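Local coordinates for protein acyl-coenzyme A oxidase 1 (Yarrowia lipolytica, PDB 5Y9D) that oxidises acyl-CoAs to (2E)-enoyl-CoAs with FAD and molecular oxygen, releasing hydrogen peroxide, in peroxisomal fatty acid beta-oxidation, at residues A[223-227]-A[228-232]; A[239-242]-A[243-246]. All coordinates share one frame; numbering follows the deposited sequence.

Contact 1: residues A[223-227]-A[228-232]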
# COMPACT_ATOMS: atom_id res chain seq x y z
N LEU A 223 -7.40 -36.85 8.47
CA LEU A 223 -7.07 -38.26 8.58
C LEU A 223 -8.34 -39.02 8.94
O LEU A 223 -8.89 -38.85 10.04
CB LEU A 223 -6.07 -38.41 9.71
CG LEU A 223 -5.75 -39.80 10.19
CD1 LEU A 223 -5.14 -40.55 9.02
CD2 LEU A 223 -4.80 -39.69 11.37
N ILE A 224 -8.85 -39.83 8.00
CA ILE A 224 -10.07 -40.56 8.29
C ILE A 224 -9.78 -42.04 8.41
O ILE A 224 -9.26 -42.63 7.50
CB ILE A 224 -11.20 -40.34 7.26
CG1 ILE A 224 -11.26 -38.89 6.75
CG2 ILE A 224 -12.54 -40.70 7.88
CD1 ILE A 224 -11.48 -37.84 7.81
N VAL A 225 -10.13 -42.63 9.55
CA VAL A 225 -9.98 -44.07 9.83
C VAL A 225 -11.31 -44.58 10.41
O VAL A 225 -11.84 -44.01 11.37
CB VAL A 225 -8.84 -44.36 10.84
CG1 VAL A 225 -8.50 -45.85 10.87
CG2 VAL A 225 -7.57 -43.58 10.51
N HIS A 226 -11.84 -45.64 9.81
CA HIS A 226 -13.11 -46.25 10.25
C HIS A 226 -14.23 -45.23 10.49
O HIS A 226 -15.00 -45.34 11.46
CB HIS A 226 -12.88 -47.04 11.53
CG HIS A 226 -11.84 -48.10 11.38
ND1 HIS A 226 -11.80 -48.95 10.29
CD2 HIS A 226 -10.80 -48.45 12.17
CE1 HIS A 226 -10.78 -49.78 10.41
NE2 HIS A 226 -10.15 -49.50 11.54
N GLY A 227 -14.30 -44.25 9.60
CA GLY A 227 -15.35 -43.24 9.59
C GLY A 227 -15.17 -42.12 10.59
O GLY A 227 -16.06 -41.31 10.76
N LYS A 228 -14.02 -42.08 11.26
CA LYS A 228 -13.76 -41.05 12.25
C LYS A 228 -12.62 -40.14 11.79
O LYS A 228 -11.54 -40.61 11.38
CB LYS A 228 -13.47 -41.68 13.62
CG LYS A 228 -12.72 -40.75 14.59
CD LYS A 228 -13.21 -40.86 16.02
CE LYS A 228 -12.12 -40.58 17.04
NZ LYS A 228 -11.69 -41.88 17.65
N ASP A 229 -12.88 -38.83 11.88
CA ASP A 229 -11.91 -37.77 11.61
C ASP A 229 -10.97 -37.58 12.80
O ASP A 229 -11.38 -37.09 13.85
CB ASP A 229 -12.68 -36.47 11.35
CG ASP A 229 -11.82 -35.37 10.76
OD1 ASP A 229 -10.58 -35.44 10.89
OD2 ASP A 229 -12.40 -34.41 10.18
N TYR A 230 -9.70 -37.93 12.63
CA TYR A 230 -8.71 -37.70 13.68
C TYR A 230 -8.02 -36.34 13.61
O TYR A 230 -7.06 -36.08 14.36
CB TYR A 230 -7.69 -38.81 13.70
CG TYR A 230 -8.28 -40.05 14.30
CD1 TYR A 230 -8.25 -40.26 15.68
CD2 TYR A 230 -8.90 -41.01 13.49
CE1 TYR A 230 -8.79 -41.41 16.24
CE2 TYR A 230 -9.44 -42.15 14.03
CZ TYR A 230 -9.40 -42.35 15.41
OH TYR A 230 -9.96 -43.49 15.92
N GLY A 231 -8.52 -35.47 12.74
CA GLY A 231 -7.94 -34.15 12.55
C GLY A 231 -6.94 -34.02 11.40
O GLY A 231 -6.66 -34.95 10.65
N THR A 232 -6.36 -32.84 11.32
CA THR A 232 -5.45 -32.49 10.25
C THR A 232 -4.05 -33.04 10.44
O THR A 232 -3.40 -32.77 11.43
CB THR A 232 -5.37 -30.97 10.11
OG1 THR A 232 -6.67 -30.46 9.86
CG2 THR A 232 -4.47 -30.59 8.97
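The carbonyl oxygen of Leu-223 is gripped by two groups of the strand that returns beside it. Tyr-230 N donates to Leu-223 O at 2.9 Å and meets the carbonyl almost head-on. Asp-229 CA adds a weaker C-H...O contact to the same Leu-223 O at 3.6 Å. The motif is a tight beta hairpin of strands 216-225 and 228-238, within the acyl-CoA dehydrogenase-type middle domain. A type I' turn from Val-225 to Lys-228 joins the strands. His-226 and Gly-227 at its tip both have positive phi, as this turn needs. Val-225 and Lys-228 close it as an antiparallel hydrogen-bonded pair. Lys-228 N approaches Val-225 O from above the carbonyl plane, at 2.9 Å. Ile-224 and Asp-229 form the following non-hydrogen-bonded pair. Next comes a beta bulge, where Tyr-230 and Gly-231 both face Leu-223. Leu-223 N therefore bonds to Gly-231 O, at 3.0 Å, in a nearly straight line. An Asx turn spans the bulge: Gly-231 N donates to Asp-229 OD1 at 2.8 Å, on the anti side of the carboxylate and 32° out of its plane. Asp-229 CG lies anti to the backbone N (chi1 -167°), which directs the carboxylate along its own strand. On the same face of the sheet, Ile-224 CD1 rests 3.8 Å from Asp-229 CA. The Tyr-230 side chain crosses Val-225 at about a right angle, with CE2 3.9 Å from Val-225 CB. Leu-223 CD2 packs on Tyr-230 CB. Strand 183-187 lies along the other edge of 216-225, where Val-225 touches Tyr-186. Lys-228 runs over one face of the Tyr-230 ring with its CG near the rim, then bends until NZ makes a weak hydrogen bond to Tyr-230 OH at 2.9 Å.

Contact 2: residues A[239-242]-A[243-246]; sequences LRNV and HDHS
Arg-240 reaches across a tight loop and lies on His-245. Arg-240 CB sits 3.4 Å from Ser-246 O. CG is next to His-245 O, and the chain runs extended to NE (chi2 -179°, chi3 154°). Arg-240 CD stands over the middle of the His-245 ring, 3.4 Å from the centroid, in a CH-pi contact almost along the ring normal. Arg-240 NE lies over the same ring, 3.4 Å from His-245 ND1, at a poor angle for a hydrogen bond. The guanidinium continues as an offset stack on the imidazole, planes 24° apart, while His-245 O lies at the guanidinium edge. At the tip, NH1 donates to Ser-214 O and Ala-210 O, and NH2 to Pro-682 O of the second subunit. His-245 NE2 is bonded to Thr-213 O, so both stacked groups are tied to the loop between strands 204-207 and 216-225.

The backbone folds back on itself beside this stack. Asn-241 N bonds to Ser-246 O at 2.6 Å, and His-245 N makes a weak bond to Asn-241 O. Asp-244 forms an Asx turn, Asp-244 OD1 accepting from Ser-246 N at 2.9 Å.

The loop links strand 228-238 to strand 251-255. Helix 687-695 of the second subunit packs against it, with Tyr-687 and Leu-691 of that subunit on His-245.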
# COMPACT_ATOMS: atom_id res chain seq x y z
N LEU A 239 3.40 -35.84 -6.98
CA LEU A 239 2.52 -35.11 -7.89
C LEU A 239 2.76 -35.47 -9.32
O LEU A 239 1.84 -35.54 -10.08
CB LEU A 239 2.71 -33.62 -7.74
CG LEU A 239 2.38 -32.99 -6.41
CD1 LEU A 239 2.77 -31.51 -6.53
CD2 LEU A 239 0.92 -33.20 -5.98
N ARG A 240 4.02 -35.60 -9.70
CA ARG A 240 4.39 -35.81 -11.10
C ARG A 240 5.28 -37.05 -11.30
O ARG A 240 6.03 -37.45 -10.37
CB ARG A 240 5.17 -34.62 -11.63
CG ARG A 240 4.43 -33.31 -11.65
CD ARG A 240 5.31 -32.19 -12.23
NE ARG A 240 4.49 -31.14 -12.81
CZ ARG A 240 3.90 -30.18 -12.11
NH1 ARG A 240 4.06 -30.09 -10.79
NH2 ARG A 240 3.15 -29.27 -12.75
N ASN A 241 5.22 -37.62 -12.50
CA ASN A 241 6.20 -38.62 -12.93
C ASN A 241 7.48 -37.84 -13.22
O ASN A 241 7.48 -36.92 -14.03
CB ASN A 241 5.72 -39.41 -14.17
CG ASN A 241 4.35 -40.06 -13.97
OD1 ASN A 241 3.37 -39.66 -14.61
ND2 ASN A 241 4.27 -41.02 -13.05
N VAL A 242 8.55 -38.20 -12.54
CA VAL A 242 9.77 -37.38 -12.51
C VAL A 242 10.52 -37.34 -13.84
O VAL A 242 11.24 -36.38 -14.12
CB VAL A 242 10.74 -37.89 -11.40
CG1 VAL A 242 11.83 -36.87 -11.14
CG2 VAL A 242 9.97 -38.15 -10.09
N HIS A 243 10.34 -38.34 -14.69
CA HIS A 243 11.15 -38.47 -15.88
C HIS A 243 10.59 -37.74 -17.08
O HIS A 243 11.33 -37.44 -18.01
CB HIS A 243 11.44 -39.95 -16.18
CG HIS A 243 12.41 -40.57 -15.22
ND1 HIS A 243 13.78 -40.50 -15.40
CD2 HIS A 243 12.23 -41.26 -14.07
CE1 HIS A 243 14.39 -41.14 -14.42
NE2 HIS A 243 13.47 -41.61 -13.59
N ASP A 244 9.30 -37.43 -17.06
CA ASP A 244 8.68 -36.57 -18.08
C ASP A 244 7.87 -35.40 -17.49
O ASP A 244 7.27 -34.61 -18.21
CB ASP A 244 7.78 -37.39 -19.00
CG ASP A 244 6.75 -38.24 -18.24
OD1 ASP A 244 6.13 -37.76 -17.26
OD2 ASP A 244 6.55 -39.41 -18.64
N HIS A 245 7.83 -35.30 -16.17
CA HIS A 245 7.07 -34.27 -15.47
C HIS A 245 5.53 -34.31 -15.58
O HIS A 245 4.85 -33.37 -15.16
CB HIS A 245 7.58 -32.90 -15.91
CG HIS A 245 7.87 -32.00 -14.77
ND1 HIS A 245 7.34 -30.75 -14.66
CD2 HIS A 245 8.65 -32.18 -13.68
CE1 HIS A 245 7.78 -30.18 -13.56
NE2 HIS A 245 8.57 -31.03 -12.94
N SER A 246 4.99 -35.39 -16.12
CA SER A 246 3.55 -35.54 -16.25
C SER A 246 2.90 -35.84 -14.89
O SER A 246 3.54 -36.42 -14.03
CB SER A 246 3.22 -36.66 -17.23
OG SER A 246 3.42 -37.94 -16.66

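How the contacts relate
The two contacts follow one another along the chain, joined by strand 228-238. Contact 1 holds the start of that strand at the hairpin turn, and contact 2 is the loop that follows its far end. Their centres are about 30 Å apart and their nearest atoms about 16 Å, so they do not touch. Both lie in the acyl-CoA dehydrogenase-type middle region. Contact 1 lies away from the FAD site, and no other chain of the assembly touches it. Contact 2 is closer to the flavin: the side chain of Leu-239 is about 11 Å from a bound FAD and about 9 Å from Gly-208, which probably binds FAD. Contact 2 also meets the second subunit.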